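Local coordinates for NikO protein (Streptomyces tendae, PDB 4FQD), which is an enolpyruvyl transferase essential in nikkomycin biosynthesis, a MurA-like enzyme that probably moves the enolpyruvyl group of phosphoenolpyruvate onto a sugar nucleotide, at residues T39-A44 with V51-C56; D440-L445 with I452-A457. The protein carries 4 engineered substitutions. All blocks are in the same frame, centred on the assembly; numbering follows the deposited sequence.

Interaction 1 of 2, residues T39-A44 with V51-C56; sequences TTVAAA and VRIENC. Engineered in segment 51-56: Arg52 (natural residue Pro).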
ATOM      1  N   THR A  39      10.115 -15.373 -22.746  1.00 13.02           N
ATOM      2  CA  THR A  39      11.281 -15.900 -22.045  1.00 14.39           C
ATOM      3  C   THR A  39      11.654 -17.311 -22.499  1.00 13.00           C
ATOM      4  O   THR A  39      12.829 -17.675 -22.505  1.00 14.26           O
ATOM      5  CB  THR A  39      11.078 -15.887 -20.519  1.00 11.82           C
ATOM      6  OG1 THR A  39       9.857 -16.560 -20.191  1.00 17.86           O
ATOM      7  CG2 THR A  39      11.015 -14.458 -20.005  1.00 15.30           C
ATOM      8  N   THR A  40      10.654 -18.100 -22.878  1.00 14.16           N
ATOM      9  CA  THR A  40      10.901 -19.446 -23.381  1.00 13.24           C
ATOM     10  C   THR A  40      11.578 -19.383 -24.747  1.00 14.05           C
ATOM     11  O   THR A  40      12.527 -20.120 -25.019  1.00 12.30           O
ATOM     12  CB  THR A  40       9.598 -20.260 -23.492  1.00 12.06           C
ATOM     13  OG1 THR A  40       8.971 -20.338 -22.207  1.00 16.46           O
ATOM     14  CG2 THR A  40       9.886 -21.667 -23.995  1.00  9.67           C
ATOM     15  N   VAL A  41      11.084 -18.492 -25.599  1.00 12.17           N
ATOM     16  CA  VAL A  41      11.668 -18.277 -26.916  1.00 10.33           C
ATOM     17  C   VAL A  41      13.069 -17.685 -26.785  1.00 13.32           C
ATOM     18  O   VAL A  41      13.988 -18.068 -27.513  1.00 12.24           O
ATOM     19  CB  VAL A  41      10.778 -17.354 -27.778  1.00 13.71           C
ATOM     20  CG1 VAL A  41      11.535 -16.839 -28.990  1.00 14.72           C
ATOM     21  CG2 VAL A  41       9.515 -18.087 -28.207  1.00 11.93           C
ATOM     22  N   ALA A  42      13.227 -16.760 -25.843  1.00 15.68           N
ATOM     23  CA  ALA A  42      14.519 -16.129 -25.588  1.00 13.43           C
ATOM     24  C   ALA A  42      15.558 -17.165 -25.171  1.00 11.68           C
ATOM     25  O   ALA A  42      16.712 -17.107 -25.595  1.00 12.21           O
ATOM     26  CB  ALA A  42      14.384 -15.055 -24.522  1.00 11.85           C
ATOM     27  N   ALA A  43      15.137 -18.112 -24.339  1.00  8.41           N
ATOM     28  CA  ALA A  43      16.012 -19.191 -23.900  1.00 11.20           C
ATOM     29  C   ALA A  43      16.312 -20.139 -25.055  1.00 12.09           C
ATOM     30  O   ALA A  43      17.401 -20.705 -25.141  1.00 10.43           O
ATOM     31  CB  ALA A  43      15.380 -19.946 -22.744  1.00 10.30           C
ATOM     32  N   ALA A  44      15.336 -20.303 -25.942  1.00 12.85           N
ATOM     33  CA  ALA A  44      15.487 -21.171 -27.104  1.00 15.29           C
ATOM     34  C   ALA A  44      16.462 -20.578 -28.117  1.00 13.34           C
ATOM     35  O   ALA A  44      17.147 -21.306 -28.834  1.00 14.24           O
ATOM     36  CB  ALA A  44      14.135 -21.419 -27.755  1.00 10.67           C
ATOM     37  N   VAL A  51      12.667 -26.461 -29.652  1.00 23.92           N
ATOM     38  CA  VAL A  51      11.831 -26.261 -28.476  1.00 22.36           C
ATOM     39  C   VAL A  51      10.358 -26.221 -28.865  1.00 21.10           C
ATOM     40  O   VAL A  51       9.915 -25.306 -29.561  1.00 17.96           O
ATOM     41  CB  VAL A  51      12.199 -24.961 -27.738  1.00 16.58           C
ATOM     42  CG1 VAL A  51      11.228 -24.703 -26.593  1.00 18.24           C
ATOM     43  CG2 VAL A  51      13.628 -25.032 -27.228  1.00 16.98           C
ATOM     44  N   ARG A  52       9.605 -27.221 -28.421  1.00 13.99           N
ATOM     45  CA  ARG A  52       8.180 -27.288 -28.719  1.00 21.32           C
ATOM     46  C   ARG A  52       7.358 -26.621 -27.625  1.00 19.32           C
ATOM     47  O   ARG A  52       7.349 -27.068 -26.478  1.00 20.39           O
ATOM     48  CB  ARG A  52       7.729 -28.737 -28.909  1.00 26.93           C
ATOM     49  CG  ARG A  52       6.271 -28.860 -29.308  1.00 30.00           C
ATOM     50  CD  ARG A  52       5.855 -30.301 -29.530  1.00 30.90           C
ATOM     51  NE  ARG A  52       4.485 -30.380 -30.027  1.00 42.74           N
ATOM     52  CZ  ARG A  52       3.828 -31.515 -30.236  1.00 52.39           C
ATOM     53  NH1 ARG A  52       4.414 -32.678 -29.988  1.00 44.12           N
ATOM     54  NH2 ARG A  52       2.581 -31.488 -30.691  1.00 47.19           N
ATOM     55  N   ILE A  53       6.661 -25.551 -27.991  1.00 20.12           N
ATOM     56  CA  ILE A  53       5.890 -24.774 -27.030  1.00 16.52           C
ATOM     57  C   ILE A  53       4.393 -24.998 -27.205  1.00 19.70           C
ATOM     58  O   ILE A  53       3.781 -24.471 -28.134  1.00 24.63           O
ATOM     59  CB  ILE A  53       6.192 -23.270 -27.165  1.00 17.98           C
ATOM     60  CG1 ILE A  53       7.703 -23.027 -27.146  1.00 12.54           C
ATOM     61  CG2 ILE A  53       5.507 -22.489 -26.062  1.00 16.56           C
ATOM     62  CD1 ILE A  53       8.091 -21.580 -27.351  1.00 12.01           C
ATOM     63  N   GLU A  54       3.806 -25.785 -26.309  1.00 20.62           N
ATOM     64  CA  GLU A  54       2.371 -26.038 -26.346  1.00 20.60           C
ATOM     65  C   GLU A  54       1.617 -24.946 -25.596  1.00 17.98           C
ATOM     66  O   GLU A  54       2.210 -24.203 -24.811  1.00 16.79           O
ATOM     67  CB  GLU A  54       2.048 -27.412 -25.760  1.00 24.56           C
ATOM     68  CG  GLU A  54       2.801 -28.550 -26.423  1.00 35.68           C
ATOM     69  CD  GLU A  54       1.955 -29.798 -26.570  1.00 49.18           C
ATOM     70  OE1 GLU A  54       0.716 -29.693 -26.450  1.00 40.00           O
ATOM     71  OE2 GLU A  54       2.528 -30.881 -26.807  1.00 55.17           O
ATOM     72  N   ASN A  55       0.312 -24.862 -25.840  1.00 18.16           N
ATOM     73  CA  ASN A  55      -0.524 -23.804 -25.282  1.00 14.34           C
ATOM     74  C   ASN A  55       0.060 -22.429 -25.593  1.00 15.97           C
ATOM     75  O   ASN A  55       0.152 -21.565 -24.723  1.00 16.76           O
ATOM     76  CB  ASN A  55      -0.713 -23.987 -23.771  1.00 20.31           C
ATOM     77  CG  ASN A  55      -1.812 -23.104 -23.205  1.00 21.22           C
ATOM     78  OD1 ASN A  55      -2.803 -22.819 -23.876  1.00 16.08           O
ATOM     79  ND2 ASN A  55      -1.634 -22.658 -21.966  1.00 17.47           N
ATOM     80  N   CYS A  56       0.475 -22.243 -26.841  1.00 15.26           N
ATOM     81  CA  CYS A  56       1.059 -20.979 -27.266  1.00 17.09           C
ATOM     82  C   CYS A  56      -0.022 -20.028 -27.763  1.00 17.18           C
ATOM     83  O   CYS A  56      -0.825 -20.389 -28.624  1.00 19.63           O
ATOM     84  CB  CYS A  56       2.108 -21.206 -28.356  1.00 14.47           C
ATOM     85  SG  CYS A  56       2.902 -19.693 -28.949  1.00 17.27           S
TER

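Interaction 2 of 2, residues D440-L445 with I452-A457; sequences DLVEDL and IRHTTA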
ATOM      1  N   ASP A 440      -8.193 -12.466 -29.426  1.00 24.90           N
ATOM      2  CA  ASP A 440      -9.280 -11.688 -30.001  1.00 21.73           C
ATOM      3  C   ASP A 440     -10.332 -11.478 -28.919  1.00 19.61           C
ATOM      4  O   ASP A 440     -11.349 -12.172 -28.888  1.00 19.09           O
ATOM      5  CB  ASP A 440      -9.888 -12.416 -31.200  1.00 18.83           C
ATOM      6  CG  ASP A 440     -10.649 -11.486 -32.125  1.00 23.17           C
ATOM      7  OD1 ASP A 440     -11.126 -10.431 -31.656  1.00 22.76           O
ATOM      8  OD2 ASP A 440     -10.772 -11.814 -33.325  1.00 26.67           O
ATOM      9  N   LEU A 441     -10.070 -10.525 -28.029  1.00 17.83           N
ATOM     10  CA  LEU A 441     -10.920 -10.287 -26.866  1.00 19.20           C
ATOM     11  C   LEU A 441     -12.353  -9.931 -27.251  1.00 17.85           C
ATOM     12  O   LEU A 441     -13.302 -10.349 -26.587  1.00 14.91           O
ATOM     13  CB  LEU A 441     -10.323  -9.186 -25.986  1.00 16.86           C
ATOM     14  CG  LEU A 441     -11.069  -8.874 -24.685  1.00 16.00           C
ATOM     15  CD1 LEU A 441     -11.182 -10.118 -23.818  1.00 10.64           C
ATOM     16  CD2 LEU A 441     -10.383  -7.748 -23.928  1.00 12.93           C
ATOM     17  N   VAL A 442     -12.504  -9.163 -28.325  1.00 15.21           N
ATOM     18  CA  VAL A 442     -13.827  -8.777 -28.804  1.00 19.75           C
ATOM     19  C   VAL A 442     -14.633  -9.998 -29.241  1.00 16.61           C
ATOM     20  O   VAL A 442     -15.785 -10.165 -28.843  1.00 20.73           O
ATOM     21  CB  VAL A 442     -13.736  -7.770 -29.968  1.00 19.90           C
ATOM     22  CG1 VAL A 442     -15.100  -7.571 -30.610  1.00 15.06           C
ATOM     23  CG2 VAL A 442     -13.175  -6.445 -29.477  1.00 13.62           C
ATOM     24  N   GLU A 443     -14.014 -10.855 -30.047  1.00 14.64           N
ATOM     25  CA  GLU A 443     -14.672 -12.062 -30.538  1.00 19.58           C
ATOM     26  C   GLU A 443     -15.077 -12.993 -29.399  1.00 21.62           C
ATOM     27  O   GLU A 443     -16.167 -13.566 -29.414  1.00 21.17           O
ATOM     28  CB  GLU A 443     -13.767 -12.805 -31.521  1.00 20.80           C
ATOM     29  CG  GLU A 443     -14.348 -14.117 -32.022  1.00 25.17           C
ATOM     30  CD  GLU A 443     -13.362 -14.910 -32.858  1.00 36.00           C
ATOM     31  OE1 GLU A 443     -12.850 -14.361 -33.857  1.00 37.92           O
ATOM     32  OE2 GLU A 443     -13.093 -16.079 -32.512  1.00 32.69           O
ATOM     33  N   ASP A 444     -14.197 -13.139 -28.413  1.00 18.69           N
ATOM     34  CA  ASP A 444     -14.470 -13.996 -27.264  1.00 18.17           C
ATOM     35  C   ASP A 444     -15.631 -13.469 -26.428  1.00 18.75           C
ATOM     36  O   ASP A 444     -16.445 -14.244 -25.924  1.00 22.45           O
ATOM     37  CB  ASP A 444     -13.220 -14.155 -26.395  1.00 15.88           C
ATOM     38  CG  ASP A 444     -12.172 -15.039 -27.040  1.00 25.72           C
ATOM     39  OD1 ASP A 444     -12.542 -15.874 -27.891  1.00 27.84           O
ATOM     40  OD2 ASP A 444     -10.978 -14.903 -26.693  1.00 25.26           O
ATOM     41  N   LEU A 445     -15.703 -12.149 -26.284  1.00 18.07           N
ATOM     42  CA  LEU A 445     -16.780 -11.517 -25.530  1.00 15.02           C
ATOM     43  C   LEU A 445     -18.114 -11.629 -26.263  1.00 18.55           C
ATOM     44  O   LEU A 445     -19.128 -11.987 -25.664  1.00 16.14           O
ATOM     45  CB  LEU A 445     -16.451 -10.050 -25.246  1.00 15.56           C
ATOM     46  CG  LEU A 445     -15.449  -9.792 -24.119  1.00 19.81           C
ATOM     47  CD1 LEU A 445     -15.057  -8.326 -24.076  1.00 16.22           C
ATOM     48  CD2 LEU A 445     -16.028 -10.228 -22.783  1.00 12.01           C
ATOM     49  N   ILE A 452     -20.760  -6.198 -29.497  1.00 18.66           N
ATOM     50  CA  ILE A 452     -19.651  -5.344 -29.908  1.00 21.28           C
ATOM     51  C   ILE A 452     -19.504  -5.373 -31.424  1.00 20.00           C
ATOM     52  O   ILE A 452     -19.435  -6.444 -32.028  1.00 20.71           O
ATOM     53  CB  ILE A 452     -18.326  -5.791 -29.262  1.00 19.67           C
ATOM     54  CG1 ILE A 452     -18.515  -6.019 -27.760  1.00 14.74           C
ATOM     55  CG2 ILE A 452     -17.230  -4.766 -29.526  1.00 14.78           C
ATOM     56  CD1 ILE A 452     -17.287  -6.557 -27.065  1.00 15.90           C
ATOM     57  N   ARG A 453     -19.459  -4.195 -32.035  1.00 24.90           N
ATOM     58  CA  ARG A 453     -19.413  -4.090 -33.489  1.00 23.24           C
ATOM     59  C   ARG A 453     -18.189  -3.309 -33.959  1.00 25.39           C
ATOM     60  O   ARG A 453     -17.760  -2.359 -33.306  1.00 21.02           O
ATOM     61  CB  ARG A 453     -20.690  -3.424 -34.003  1.00 26.94           C
ATOM     62  CG  ARG A 453     -21.964  -4.035 -33.444  1.00 39.09           C
ATOM     63  CD  ARG A 453     -23.184  -3.188 -33.765  1.00 35.31           C
ATOM     64  NE  ARG A 453     -24.368  -3.667 -33.057  1.00 38.33           N
ATOM     65  CZ  ARG A 453     -25.564  -3.094 -33.127  1.00 48.74           C
ATOM     66  NH1 ARG A 453     -25.743  -2.014 -33.875  1.00 46.59           N
ATOM     67  NH2 ARG A 453     -26.584  -3.599 -32.446  1.00 47.59           N
ATOM     68  N   HIS A 454     -17.630  -3.719 -35.094  1.00 26.03           N
ATOM     69  CA  HIS A 454     -16.498  -3.017 -35.691  1.00 24.76           C
ATOM     70  C   HIS A 454     -16.980  -1.959 -36.678  1.00 28.25           C
ATOM     71  O   HIS A 454     -17.561  -2.283 -37.713  1.00 37.68           O
ATOM     72  CB  HIS A 454     -15.562  -4.000 -36.399  1.00 21.61           C
ATOM     73  CG  HIS A 454     -14.812  -4.900 -35.466  1.00 24.62           C
ATOM     74  ND1 HIS A 454     -13.567  -4.584 -34.968  1.00 25.65           N
ATOM     75  CD2 HIS A 454     -15.132  -6.107 -34.944  1.00 29.09           C
ATOM     76  CE1 HIS A 454     -13.151  -5.556 -34.178  1.00 22.95           C
ATOM     77  NE2 HIS A 454     -14.082  -6.495 -34.145  1.00 26.16           N
ATOM     78  N   THR A 455     -16.738  -0.692 -36.353  1.00 25.46           N
ATOM     79  CA  THR A 455     -17.160   0.410 -37.209  1.00 30.63           C
ATOM     80  C   THR A 455     -15.991   1.328 -37.546  1.00 30.15           C
ATOM     81  O   THR A 455     -14.828   0.955 -37.387  1.00 29.07           O
ATOM     82  CB  THR A 455     -18.271   1.248 -36.548  1.00 33.70           C
ATOM     83  OG1 THR A 455     -17.794   1.783 -35.308  1.00 37.91           O
ATOM     84  CG2 THR A 455     -19.503   0.394 -36.288  1.00 34.06           C
ATOM     85  N   THR A 456     -16.310   2.530 -38.017  1.00 38.03           N
ATOM     86  CA  THR A 456     -15.293   3.522 -38.342  1.00 43.08           C
ATOM     87  C   THR A 456     -15.710   4.895 -37.817  1.00 49.55           C
ATOM     88  O   THR A 456     -16.897   5.164 -37.631  1.00 52.97           O
ATOM     89  CB  THR A 456     -15.039   3.595 -39.863  1.00 38.34           C
ATOM     90  OG1 THR A 456     -15.181   2.291 -40.437  1.00 41.47           O
ATOM     91  CG2 THR A 456     -13.638   4.118 -40.150  1.00 44.54           C
ATOM     92  N   ALA A 457     -14.724   5.754 -37.579  1.00 51.39           N
ATOM     93  CA  ALA A 457     -14.946   7.083 -37.002  1.00 62.74           C
ATOM     94  C   ALA A 457     -15.966   8.013 -37.691  1.00 75.83           C
ATOM     95  O   ALA A 457     -16.785   8.621 -37.001  1.00 77.13           O
ATOM     96  CB  ALA A 457     -13.612   7.805 -36.801  1.00 65.96           C
TER
HETATM   97  O   HOH W   1     -13.238  -9.290 -33.192  1.00 22.38           O

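Interaction 1 of 2, residues T39-A44 with V51-C56
Ile53 lays its ethyl arm against the helix, ending on two side chains. Its CD1 lies 3.8 Å from CG2 of Thr40, the two side chains meeting tip to tip, and 3.9 Å from CG2 of Val41, which crosses it at about a right angle. Thr40 turns its two branches to different tasks: the methyl CG2 lies anti to the backbone N and faces the strand, while OG1 sits beside that N (chi1 -59°) and hydrogen-bonds to Ser36 O in the same helix. The polar end is thus satisfied without interrupting the apolar layer. Two residues earlier on the strand, Val51 sets CG2 3.7 Å from CB of Ala44; the alanine methyl is short, consistent with the CA-CA distance of 6.4 Å between Ala44 and Val51. No hydrogen bond joins the segments, and all five touching residues are buried. The other face of the strand is looser and polar: engineered Arg52 (Pro in the natural sequence) reaches into solvent, with Glu54 OE2 over one face of its guanidinium, a long ion pair resting on charge alone. Strand 51-54 runs at 173° to helix 39-44, almost exactly antiparallel, and bonds through its backbone to strands 84-88 and 257-260. A helix buried behind a mixed four-stranded sheet is characteristic of the EPSP synthase family's inverse alpha/beta barrel, whose folding units each pair such a sheet with two helices.

Interaction 2 of 2, residues D440-L445 with I452-A457
Val442 and Ile452 form the centre of a helix-against-sheet contact in the inverse alpha/beta barrel fold, where helix 441-445 runs at 142° to strand 452-456. From Ile452, the path outward divides. CB lies 3.9 Å from Val442 CG1, and the CG2 branch comes closer to that same methyl, at 3.7 Å. The other branch, starting with CG1 beside the backbone N (chi1 -48°), carries CD1 along an extended arm to Leu445, where it rests 4.0 Å from Leu445 CB and 4.1 Å from Leu445 CD1. Leu416 of helix 409-419 touches Val442, Leu445 and Ile452, joining all three to a second helix. Toward solvent the packing turns polar. The exposed ring of His454 approaches from the opposite direction to Val442, and its NE2 lies 3.8 Å from Val442 CG1, a methyl that meets the ring obliquely. Asp440, the N-cap residue, accepts a weak capping bond from Glu443 N through OD1. That oxygen also takes a hydrogen from a water, so one carboxylate oxygen serves both the helix start and the bridge to the strand. The water lies 2.8 Å from Asp440 OD1 and 3.1 Å from His454 NE2.

In the fold
Interactions 1 and 2 are separate examples of one pattern: a helix, a short turn and a strand running back, almost exactly antiparallel in interaction 1 and more tilted in interaction 2, with six residues between the segments each time. Their centres lie 30 Å apart and their nearest atoms about 11 Å, so they do not touch. Interaction 1 uses an inner strand of its sheet, between strands 84-88 and 257-260, whereas 451-456 of interaction 2 is an outermost strand within the chain, next to 14-19. Both are buried, but interaction 2 has an exposed histidine at its margin. In MurA-type enzymes the substrates bind between the two domains of the inverse barrel; both contacts are internal packing of the fold.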